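Local coordinates for protein N-acetylcysteine deacetylase (Bacillus subtilis, PDB 1YSJ) that probably hydrolyses N-acetylcysteine to cysteine and acetate with two divalent metal ions, in a pathway that lets the bacterium use S-(2-succino)cysteine as a sulfur source, at residues A[81-86]-A[140-145]; A[92-97]-A[147-152]; A[319-324]-A[357-362]. The protein carries 1 engineered substitution. All blocks are in the same frame, centred on the assembly; numbering follows the deposited sequence. Where two conformers were deposited one is given.

Contact 1: A[81-86]-A[140-145]; sequences AEIKGR and QRRAEL
Gly85 and Arg142 bring the two backbones together, their CA atoms 4.5 Å apart, where strand 79-84 ends against the loop after helix 124-139. Gly85 CA makes C-H...O contacts to Arg142 O, at 3.2 Å, and to Leu145 O. Arg86 N gives Arg142 O a weak hydrogen bond of 3.4 Å and also donates to a water. Arg142 makes the largest share of the contact. Its CG is turned opposite the carbonyl carbon (chi1 -67°), and the chain then runs extended to NE, crossing Ile83 at about a right angle. Ile83 CG2 sits over one face of the guanidinium, 3.7 Å from NH1. NH1 reaches Lys84 O in a weak bond and holds a water that also accepts from Lys84 N. NH2 holds a second water, bound to Glu82 O, and bonds Asn139 directly. Replacing this arginine by an alanine would probably strip Ile83 CG2 of its guanidinium cover and leave both waters without that partner. Ile83 CG2 also meets Leu145 CD1 at 3.8 Å. Loop 140-145 is the helix-to-strand connection of a beta-alpha-beta crossover, packed here on the neighbouring antiparallel strand of the M20 catalytic-domain sheet.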
loop_
_atom_site.group_PDB
_atom_site.type_symbol
_atom_site.label_atom_id
_atom_site.label_comp_id
_atom_site.label_asym_id
_atom_site.label_seq_id
_atom_site.Cartn_x
_atom_site.Cartn_y
_atom_site.Cartn_z
ATOM N N ALA A 81 -27.977 -36.021 8.766
ATOM C CA ALA A 81 -28.562 -37.240 9.301
ATOM C C ALA A 81 -29.748 -36.886 10.192
ATOM O O ALA A 81 -29.927 -35.727 10.572
ATOM C CB ALA A 81 -27.508 -38.041 10.069
ATOM N N GLU A 82 -30.558 -37.888 10.526
ATOM C CA GLU A 82 -31.786 -37.658 11.278
ATOM C C GLU A 82 -32.129 -38.857 12.156
ATOM O O GLU A 82 -32.070 -40.002 11.704
ATOM C CB GLU A 82 -32.936 -37.345 10.309
ATOM C CG GLU A 82 -34.261 -36.978 10.960
ATOM C CD GLU A 82 -35.245 -36.334 9.985
ATOM O OE1 GLU A 82 -35.029 -35.162 9.604
ATOM O OE2 GLU A 82 -36.243 -36.997 9.613
ATOM N N ILE A 83 -32.475 -38.580 13.413
ATOM C CA ILE A 83 -32.986 -39.600 14.333
ATOM C C ILE A 83 -34.352 -39.176 14.860
ATOM O O ILE A 83 -34.486 -38.145 15.528
ATOM C CB ILE A 83 -32.003 -39.892 15.503
ATOM C CG1 ILE A 83 -30.738 -40.575 14.969
ATOM C CG2 ILE A 83 -32.661 -40.768 16.566
ATOM C CD1 ILE A 83 -29.559 -40.524 15.896
ATOM N N LYS A 84 -35.363 -39.978 14.537
ATOM C CA LYS A 84 -36.734 -39.706 14.948
ATOM C C LYS A 84 -37.054 -40.427 16.246
ATOM O O LYS A 84 -36.689 -41.588 16.431
ATOM C CB LYS A 84 -37.724 -40.135 13.859
ATOM C CG LYS A 84 -37.366 -39.647 12.462
ATOM C CD LYS A 84 -38.294 -40.233 11.405
ATOM C CE LYS A 84 -39.346 -39.233 10.962
ATOM N NZ LYS A 84 -38.730 -38.172 10.122
ATOM N N GLY A 85 -37.733 -39.727 17.148
ATOM C CA GLY A 85 -38.292 -40.345 18.343
ATOM C C GLY A 85 -39.525 -41.151 17.981
ATOM O O GLY A 85 -39.880 -41.261 16.804
ATOM N N ARG A 86 -40.182 -41.714 18.989
ATOM C CA ARG A 86 -41.363 -42.554 18.759
ATOM C C ARG A 86 -42.676 -41.763 18.860
ATOM O O ARG A 86 -43.766 -42.315 18.693
ATOM C CB ARG A 86 -41.348 -43.775 19.688
ATOM C CG ARG A 86 -40.053 -44.607 19.612
ATOM C CD ARG A 86 -39.709 -45.049 18.180
ATOM N NE ARG A 86 -40.583 -46.119 17.697
ATOM C CZ ARG A 86 -40.599 -46.589 16.451
ATOM N NH1 ARG A 86 -39.787 -46.088 15.528
ATOM N NH2 ARG A 86 -41.436 -47.565 16.126
ATOM N N GLN A 140 -29.938 -45.250 20.361
ATOM C CA GLN A 140 -30.380 -46.278 21.299
ATOM C C GLN A 140 -31.315 -45.701 22.361
ATOM O O GLN A 140 -31.619 -46.367 23.353
ATOM C CB GLN A 140 -29.182 -46.963 21.978
ATOM C CG GLN A 140 -28.071 -47.446 21.041
ATOM C CD GLN A 140 -28.496 -48.577 20.104
ATOM O OE1 GLN A 140 -28.173 -48.559 18.917
ATOM N NE2 GLN A 140 -29.214 -49.563 20.636
ATOM N N ARG A 141 -31.772 -44.468 22.142
ATOM C CA ARG A 141 -32.611 -43.749 23.114
ATOM C C ARG A 141 -33.817 -43.060 22.461
ATOM O O ARG A 141 -34.313 -42.042 22.964
ATOM C CB ARG A 141 -31.771 -42.716 23.878
ATOM C CG ARG A 141 -30.773 -43.307 24.868
ATOM C CD ARG A 141 -29.987 -42.208 25.573
ATOM N NE ARG A 141 -30.816 -41.433 26.497
ATOM C CZ ARG A 141 -30.434 -40.304 27.091
ATOM N NH1 ARG A 141 -29.230 -39.794 26.859
ATOM N NH2 ARG A 141 -31.262 -39.678 27.917
ATOM N N ARG A 142 -34.284 -43.627 21.350
ATOM C CA ARG A 142 -35.366 -43.044 20.544
ATOM C C ARG A 142 -36.686 -42.886 21.294
ATOM O O ARG A 142 -37.446 -41.958 21.016
ATOM C CB ARG A 142 -35.587 -43.864 19.270
ATOM C CG ARG A 142 -34.429 -43.808 18.294
ATOM C CD ARG A 142 -34.588 -44.843 17.207
ATOM N NE ARG A 142 -33.436 -44.874 16.309
ATOM C CZ ARG A 142 -33.361 -44.220 15.153
ATOM N NH1 ARG A 142 -34.369 -43.465 14.740
ATOM N NH2 ARG A 142 -32.271 -44.319 14.408
ATOM N N ALA A 143 -36.949 -43.788 22.239
ATOM C CA ALA A 143 -38.154 -43.722 23.073
ATOM C C ALA A 143 -38.175 -42.493 23.991
ATOM O O ALA A 143 -39.245 -42.042 24.405
ATOM C CB ALA A 143 -38.318 -45.003 23.882
ATOM N N GLU A 144 -36.994 -41.958 24.300
ATOM C CA GLU A 144 -36.864 -40.767 25.149
ATOM C C GLU A 144 -37.050 -39.463 24.372
ATOM O O GLU A 144 -37.326 -38.418 24.966
ATOM C CB GLU A 144 -35.506 -40.749 25.856
ATOM C CG GLU A 144 -35.311 -41.849 26.893
ATOM C CD GLU A 144 -33.989 -41.723 27.640
ATOM O OE1 GLU A 144 -33.174 -42.675 27.575
ATOM O OE2 GLU A 144 -33.763 -40.671 28.284
ATOM N N LEU A 145 -36.893 -39.524 23.051
ATOM C CA LEU A 145 -36.997 -38.332 22.213
ATOM C C LEU A 145 -38.441 -37.967 21.884
ATOM O O LEU A 145 -39.161 -38.744 21.250
ATOM C CB LEU A 145 -36.188 -38.498 20.921
ATOM C CG LEU A 145 -34.665 -38.650 21.009
ATOM C CD1 LEU A 145 -34.087 -38.938 19.628
ATOM C CD2 LEU A 145 -34.010 -37.415 21.621
HETATM O O HOH W 1 -32.256 -42.721 11.925
HETATM O O HOH W 2 -35.039 -42.040 12.490
HETATM O O HOH W 3 -40.326 -41.045 21.695
#

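Contact 2: A[92-97]-A[147-152]; sequences IAIRAD and GTVRFI
Ile92 N donates to Thr148 O in the first of five backbone hydrogen bonds between parallel strands. Arg150 N returns a bond of 2.7 Å to Ile92 O. Ile94 N binds Arg150 O, Ile152 N binds Ile94 O, and Ala96 N closes the series on Ile152 O at 2.8 Å. The axes of the two strand segments approach to 4.5 Å and are turned 26° from each other. C-H...O contacts fill the gaps in the ladder, among them Ala93 CA to Arg150 O at 3.1 Å. Strand 91-97, helix 124-139 and strand 148-154 form a beta-alpha-beta crossover in the M20 catalytic domain. Apolar packing lies on both faces of the sheet. Toward the helix, Ile94 CD1 meets Val149 CG1 at 3.7 Å and comes to 4.2 Å from Phe151 CE2. Val149 CG1 stands opposite the backbone N (chi1 -176°), which carries it over one face of the Phe151 ring. Ile131 of the helix touches both Ile94 and Phe151. On the other face Ala93 CB packs on Ile152 CD1, 3.8 Å away. Charged groups point off the pair. Arg150 bonds Val171 O and Asn173 O and forms a salt bridge with Glu82. Arg95 forms salt bridges with Glu349 and Asp350, and the nearest atom of its side chain is about 7 Å from a bound nickel ion.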
loop_
_atom_site.group_PDB
_atom_site.type_symbol
_atom_site.label_atom_id
_atom_site.label_comp_id
_atom_site.label_asym_id
_atom_site.label_seq_id
_atom_site.Cartn_x
_atom_site.Cartn_y
_atom_site.Cartn_z
ATOM N N ILE A 92 -35.300 -30.544 16.125
ATOM C CA ILE A 92 -34.152 -29.725 16.528
ATOM C C ILE A 92 -32.882 -30.198 15.828
ATOM O O ILE A 92 -32.818 -31.324 15.333
ATOM C CB ILE A 92 -33.952 -29.666 18.070
ATOM C CG1 ILE A 92 -33.647 -31.052 18.646
ATOM C CG2 ILE A 92 -35.171 -29.024 18.753
ATOM C CD1 ILE A 92 -32.900 -31.012 19.971
ATOM N N ALA A 93 -31.873 -29.334 15.782
ATOM C CA ALA A 93 -30.663 -29.643 15.046
ATOM C C ALA A 93 -29.426 -29.568 15.927
ATOM O O ALA A 93 -29.369 -28.775 16.864
ATOM C CB ALA A 93 -30.524 -28.723 13.830
ATOM N N ILE A 94 -28.451 -30.421 15.627
ATOM C CA ILE A 94 -27.156 -30.396 16.293
ATOM C C ILE A 94 -26.059 -30.325 15.225
ATOM O O ILE A 94 -26.018 -31.135 14.296
ATOM C CB ILE A 94 -26.951 -31.609 17.233
ATOM C CG1 ILE A 94 -28.000 -31.603 18.352
ATOM C CG2 ILE A 94 -25.539 -31.588 17.830
ATOM C CD1 ILE A 94 -28.013 -32.868 19.210
ATOM N N ARG A 95 -25.175 -29.349 15.366
ATOM C CA ARG A 95 -24.245 -29.019 14.306
ATOM C C ARG A 95 -22.792 -29.284 14.687
ATOM O O ARG A 95 -22.354 -28.940 15.787
ATOM C CB ARG A 95 -24.455 -27.560 13.886
ATOM C CG ARG A 95 -23.536 -27.040 12.786
ATOM C CD ARG A 95 -22.223 -26.517 13.362
ATOM N NE ARG A 95 -21.670 -25.461 12.528
ATOM C CZ ARG A 95 -20.753 -24.589 12.930
ATOM N NH1 ARG A 95 -20.263 -24.648 14.163
ATOM N NH2 ARG A 95 -20.329 -23.654 12.092
ATOM N N ALA A 96 -22.060 -29.899 13.759
ATOM C CA ALA A 96 -20.598 -29.997 13.822
ATOM C C ALA A 96 -19.983 -29.503 12.510
ATOM O O ALA A 96 -20.573 -29.667 11.442
ATOM C CB ALA A 96 -20.167 -31.434 14.101
ATOM N N ASP A 97 -18.804 -28.895 12.595
ATOM C CA ASP A 97 -18.053 -28.462 11.406
ATOM C C ASP A 97 -16.975 -29.478 11.039
ATOM O O ASP A 97 -16.360 -30.072 11.920
ATOM C CB ASP A 97 -17.451 -27.064 11.603
ATOM C CG ASP A 97 -17.003 -26.800 13.038
ATOM O OD1 ASP A 97 -16.816 -27.761 13.819
ATOM O OD2 ASP A 97 -16.840 -25.613 13.384
ATOM N N GLY A 147 -39.646 -36.072 19.658
ATOM C CA GLY A 147 -39.509 -35.417 18.374
ATOM C C GLY A 147 -38.313 -35.934 17.618
ATOM O O GLY A 147 -37.981 -37.116 17.698
ATOM N N THR A 148 -37.653 -35.034 16.901
ATOM C CA THR A 148 -36.629 -35.420 15.945
ATOM C C THR A 148 -35.360 -34.590 16.107
ATOM O O THR A 148 -35.419 -33.375 16.300
ATOM C CB THR A 148 -37.180 -35.302 14.505
ATOM O OG1 THR A 148 -38.296 -36.188 14.356
ATOM C CG2 THR A 148 -36.117 -35.644 13.462
ATOM N N VAL A 149 -34.213 -35.264 16.036
ATOM C CA VAL A 149 -32.928 -34.583 16.006
ATOM C C VAL A 149 -32.310 -34.711 14.620
ATOM O O VAL A 149 -32.070 -35.816 14.121
ATOM C CB VAL A 149 -31.940 -35.103 17.084
ATOM C CG1 VAL A 149 -30.660 -34.278 17.063
ATOM C CG2 VAL A 149 -32.573 -35.052 18.470
ATOM N N ARG A 150 -32.066 -33.565 13.998
ATOM C CA ARG A 150 -31.363 -33.511 12.733
ATOM C C ARG A 150 -29.887 -33.188 12.997
ATOM O O ARG A 150 -29.571 -32.241 13.719
ATOM C CB ARG A 150 -32.008 -32.463 11.834
ATOM C CG ARG A 150 -31.734 -32.645 10.360
ATOM C CD ARG A 150 -32.664 -31.771 9.538
ATOM N NE ARG A 150 -34.016 -32.319 9.488
ATOM C CZ ARG A 150 -35.080 -31.666 9.024
ATOM N NH1 ARG A 150 -34.964 -30.420 8.575
ATOM N NH2 ARG A 150 -36.269 -32.265 9.015
ATOM N N PHE A 151 -28.990 -33.996 12.437
ATOM C CA PHE A 151 -27.553 -33.775 12.594
ATOM C C PHE A 151 -26.960 -33.130 11.348
ATOM O O PHE A 151 -27.172 -33.593 10.225
ATOM C CB PHE A 151 -26.829 -35.085 12.929
ATOM C CG PHE A 151 -27.257 -35.686 14.232
ATOM C CD1 PHE A 151 -28.377 -36.517 14.296
ATOM C CD2 PHE A 151 -26.554 -35.414 15.401
ATOM C CE1 PHE A 151 -28.783 -37.070 15.503
ATOM C CE2 PHE A 151 -26.954 -35.962 16.613
ATOM C CZ PHE A 151 -28.072 -36.790 16.667
ATOM N N ILE A 152 -26.216 -32.054 11.572
ATOM C CA ILE A 152 -25.633 -31.255 10.509
ATOM C C ILE A 152 -24.110 -31.334 10.595
ATOM O O ILE A 152 -23.497 -30.837 11.545
ATOM C CB ILE A 152 -26.110 -29.773 10.595
ATOM C CG1 ILE A 152 -27.632 -29.699 10.449
ATOM C CG2 ILE A 152 -25.421 -28.902 9.539
ATOM C CD1 ILE A 152 -28.231 -28.368 10.855
#

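Contact 3: A[319-324]-A[357-362]; sequences QNDGTF and KIPGFF
Asp321 OD1 is gripped by two donors of Thr323, while the other oxygen, OD2, lies 3.4 Å from Pro359 CB. The bond from Thr323 N, 3.1 Å long, meets the anti lone pair of Asp321 OD1 and closes an Asx turn. Thr323 OG1 donates to the same oxygen from above the carboxylate plane. The turn lies where strand 306-320, an edge strand of the four-stranded antiparallel sheet, passes into helix 325-334 of the catalytic domain. It packs there on strand 360-366 of the mixed sheet. The Asn320 amide binds both backbone polar groups of Phe362. Phe362 N donates to Asn320 OD1 at 2.8 Å, coming in 48° above the carbonyl plane. Asn320 ND2 donates in return to a lone pair of Phe362 O at 2.9 Å, and also to Lys195 O. One backbone bond, from Asp321 N to Gly360 O, is nearly straight at 178°. The Phe361 ring is held on two sides. Asn320 CB makes a CH-pi contact over its face, 4.0 Å from the centroid, and Asp321 O lies at its edge, 3.2 Å from CD1. The Phe324 ring turns its own edge to the proline, with CE1 3.5 Å from Pro359 CB. A single water accepts from Gly360 N and donates to Gln319 O.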
loop_
_atom_site.group_PDB
_atom_site.type_symbol
_atom_site.label_atom_id
_atom_site.label_comp_id
_atom_site.label_asym_id
_atom_site.label_seq_id
_atom_site.Cartn_x
_atom_site.Cartn_y
_atom_site.Cartn_z
ATOM N N GLN A 319 -25.269 -15.318 18.850
ATOM C CA GLN A 319 -26.198 -14.868 19.885
ATOM C C GLN A 319 -26.964 -16.060 20.458
ATOM O O GLN A 319 -27.722 -16.716 19.743
ATOM C CB GLN A 319 -27.176 -13.846 19.291
ATOM C CG GLN A 319 -28.089 -13.157 20.299
ATOM C CD GLN A 319 -27.506 -11.872 20.851
ATOM O OE1 GLN A 319 -26.544 -11.328 20.310
ATOM N NE2 GLN A 319 -28.098 -11.371 21.928
ATOM N N ASN A 320 -26.766 -16.331 21.747
ATOM C CA ASN A 320 -27.421 -17.465 22.412
ATOM C C ASN A 320 -28.791 -17.124 23.006
ATOM O O ASN A 320 -28.937 -16.145 23.744
ATOM C CB ASN A 320 -26.500 -18.090 23.466
ATOM C CG ASN A 320 -25.342 -18.868 22.852
ATOM O OD1 ASN A 320 -25.428 -19.345 21.724
ATOM N ND2 ASN A 320 -24.254 -19.001 23.598
ATOM N N ASP A 321 -29.787 -17.943 22.665
ATOM C CA ASP A 321 -31.164 -17.770 23.137
ATOM C C ASP A 321 -31.281 -18.219 24.590
ATOM O O ASP A 321 -30.926 -19.349 24.927
ATOM C CB ASP A 321 -32.133 -18.571 22.258
ATOM C CG ASP A 321 -33.564 -18.054 22.326
ATOM O OD1 ASP A 321 -34.145 -17.989 23.435
ATOM O OD2 ASP A 321 -34.121 -17.723 21.256
ATOM N N GLY A 322 -31.791 -17.326 25.437
ATOM C CA GLY A 322 -31.954 -17.594 26.865
ATOM C C GLY A 322 -32.996 -18.633 27.255
ATOM O O GLY A 322 -33.045 -19.047 28.413
ATOM N N THR A 323 -33.832 -19.061 26.311
ATOM C CA THR A 323 -34.827 -20.103 26.599
ATOM C C THR A 323 -34.181 -21.482 26.770
ATOM O O THR A 323 -34.792 -22.390 27.337
ATOM C CB THR A 323 -35.939 -20.205 25.518
ATOM O OG1 THR A 323 -35.368 -20.629 24.273
ATOM C CG2 THR A 323 -36.664 -18.874 25.333
ATOM N N PHE A 324 -32.947 -21.622 26.286
ATOM C CA PHE A 324 -32.222 -22.894 26.341
ATOM C C PHE A 324 -31.155 -22.915 27.426
ATOM O O PHE A 324 -30.499 -23.942 27.643
ATOM C CB PHE A 324 -31.605 -23.222 24.981
ATOM C CG PHE A 324 -32.597 -23.210 23.864
ATOM C CD1 PHE A 324 -32.507 -22.260 22.851
ATOM C CD2 PHE A 324 -33.652 -24.128 23.844
ATOM C CE1 PHE A 324 -33.440 -22.233 21.823
ATOM C CE2 PHE A 324 -34.595 -24.109 22.822
ATOM C CZ PHE A 324 -34.491 -23.158 21.809
ATOM N N LYS A 357 -31.933 -17.047 11.850
ATOM C CA LYS A 357 -33.166 -17.624 11.325
ATOM C C LYS A 357 -34.012 -18.293 12.407
ATOM O O LYS A 357 -35.227 -18.104 12.454
ATOM C CB LYS A 357 -32.842 -18.630 10.211
ATOM C CG LYS A 357 -31.911 -18.104 9.115
ATOM C CD LYS A 357 -32.517 -16.921 8.360
ATOM C CE LYS A 357 -31.725 -16.614 7.102
ATOM N NZ LYS A 357 -31.894 -15.200 6.671
ATOM N N ILE A 358 -33.364 -19.080 13.265
ATOM C CA ILE A 358 -34.052 -19.819 14.326
ATOM C C ILE A 358 -33.316 -19.685 15.666
ATOM O O ILE A 358 -32.125 -19.373 15.675
ATOM C CB ILE A 358 -34.231 -21.335 13.972
ATOM C CG1 ILE A 358 -32.884 -22.014 13.716
ATOM C CG2 ILE A 358 -35.194 -21.517 12.785
ATOM C CD1 ILE A 358 -32.922 -23.517 13.861
ATOM N N PRO A 359 -34.023 -19.921 16.797
ATOM C CA PRO A 359 -33.399 -19.908 18.122
ATOM C C PRO A 359 -32.267 -20.921 18.217
ATOM O O PRO A 359 -32.379 -22.028 17.683
ATOM C CB PRO A 359 -34.548 -20.323 19.052
ATOM C CG PRO A 359 -35.771 -19.953 18.334
ATOM C CD PRO A 359 -35.467 -20.207 16.892
ATOM N N GLY A 360 -31.183 -20.545 18.887
ATOM C CA GLY A 360 -30.018 -21.421 18.987
ATOM C C GLY A 360 -29.179 -21.237 20.233
ATOM O O GLY A 360 -29.266 -20.208 20.908
ATOM N N PHE A 361 -28.361 -22.242 20.530
ATOM C CA PHE A 361 -27.418 -22.175 21.639
ATOM C C PHE A 361 -26.069 -22.807 21.280
ATOM O O PHE A 361 -26.001 -23.947 20.819
ATOM C CB PHE A 361 -28.006 -22.835 22.889
ATOM C CG PHE A 361 -27.565 -22.197 24.171
ATOM C CD1 PHE A 361 -28.279 -21.127 24.712
ATOM C CD2 PHE A 361 -26.436 -22.656 24.842
ATOM C CE1 PHE A 361 -27.877 -20.527 25.900
ATOM C CE2 PHE A 361 -26.023 -22.057 26.037
ATOM C CZ PHE A 361 -26.744 -20.992 26.563
ATOM N N PHE A 362 -25.000 -22.055 21.516
ATOM C CA PHE A 362 -23.647 -22.473 21.189
ATOM C C PHE A 362 -22.803 -22.459 22.459
ATOM O O PHE A 362 -22.749 -21.449 23.162
ATOM C CB PHE A 362 -23.070 -21.508 20.150
ATOM C CG PHE A 362 -21.827 -22.003 19.460
ATOM C CD1 PHE A 362 -21.911 -22.932 18.426
ATOM C CD2 PHE A 362 -20.577 -21.507 19.816
ATOM C CE1 PHE A 362 -20.760 -23.377 17.768
ATOM C CE2 PHE A 362 -19.418 -21.942 19.167
ATOM C CZ PHE A 362 -19.512 -22.875 18.142
HETATM O O HOH W 4 -30.544 -17.577 18.924
#

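All three contacts reach the same mixed sheet. Contacts 1 and 2 sit on neighbouring strands, with 148-154 between 79-84 and 91-97. A probable hydrogen bond of 2.7 Å from Gly85 N to Gly147 O ties them, and Ile83 CD1 packs 3.6 Å from Phe151 CE1. Contact 2 is buried core and rests on regular ladder bonds and apolar side chains. Contact 1, partly buried, relies on weak bonds, waters and one long arginine. Contact 3 is buried too, but it joins two sheets, using a side-chain amide and aromatic rings. It meets contact 2 near the nickel site, where Arg95 NH1 is 3.9 Å from Phe362 CE1. Contact 1 lies away from that site.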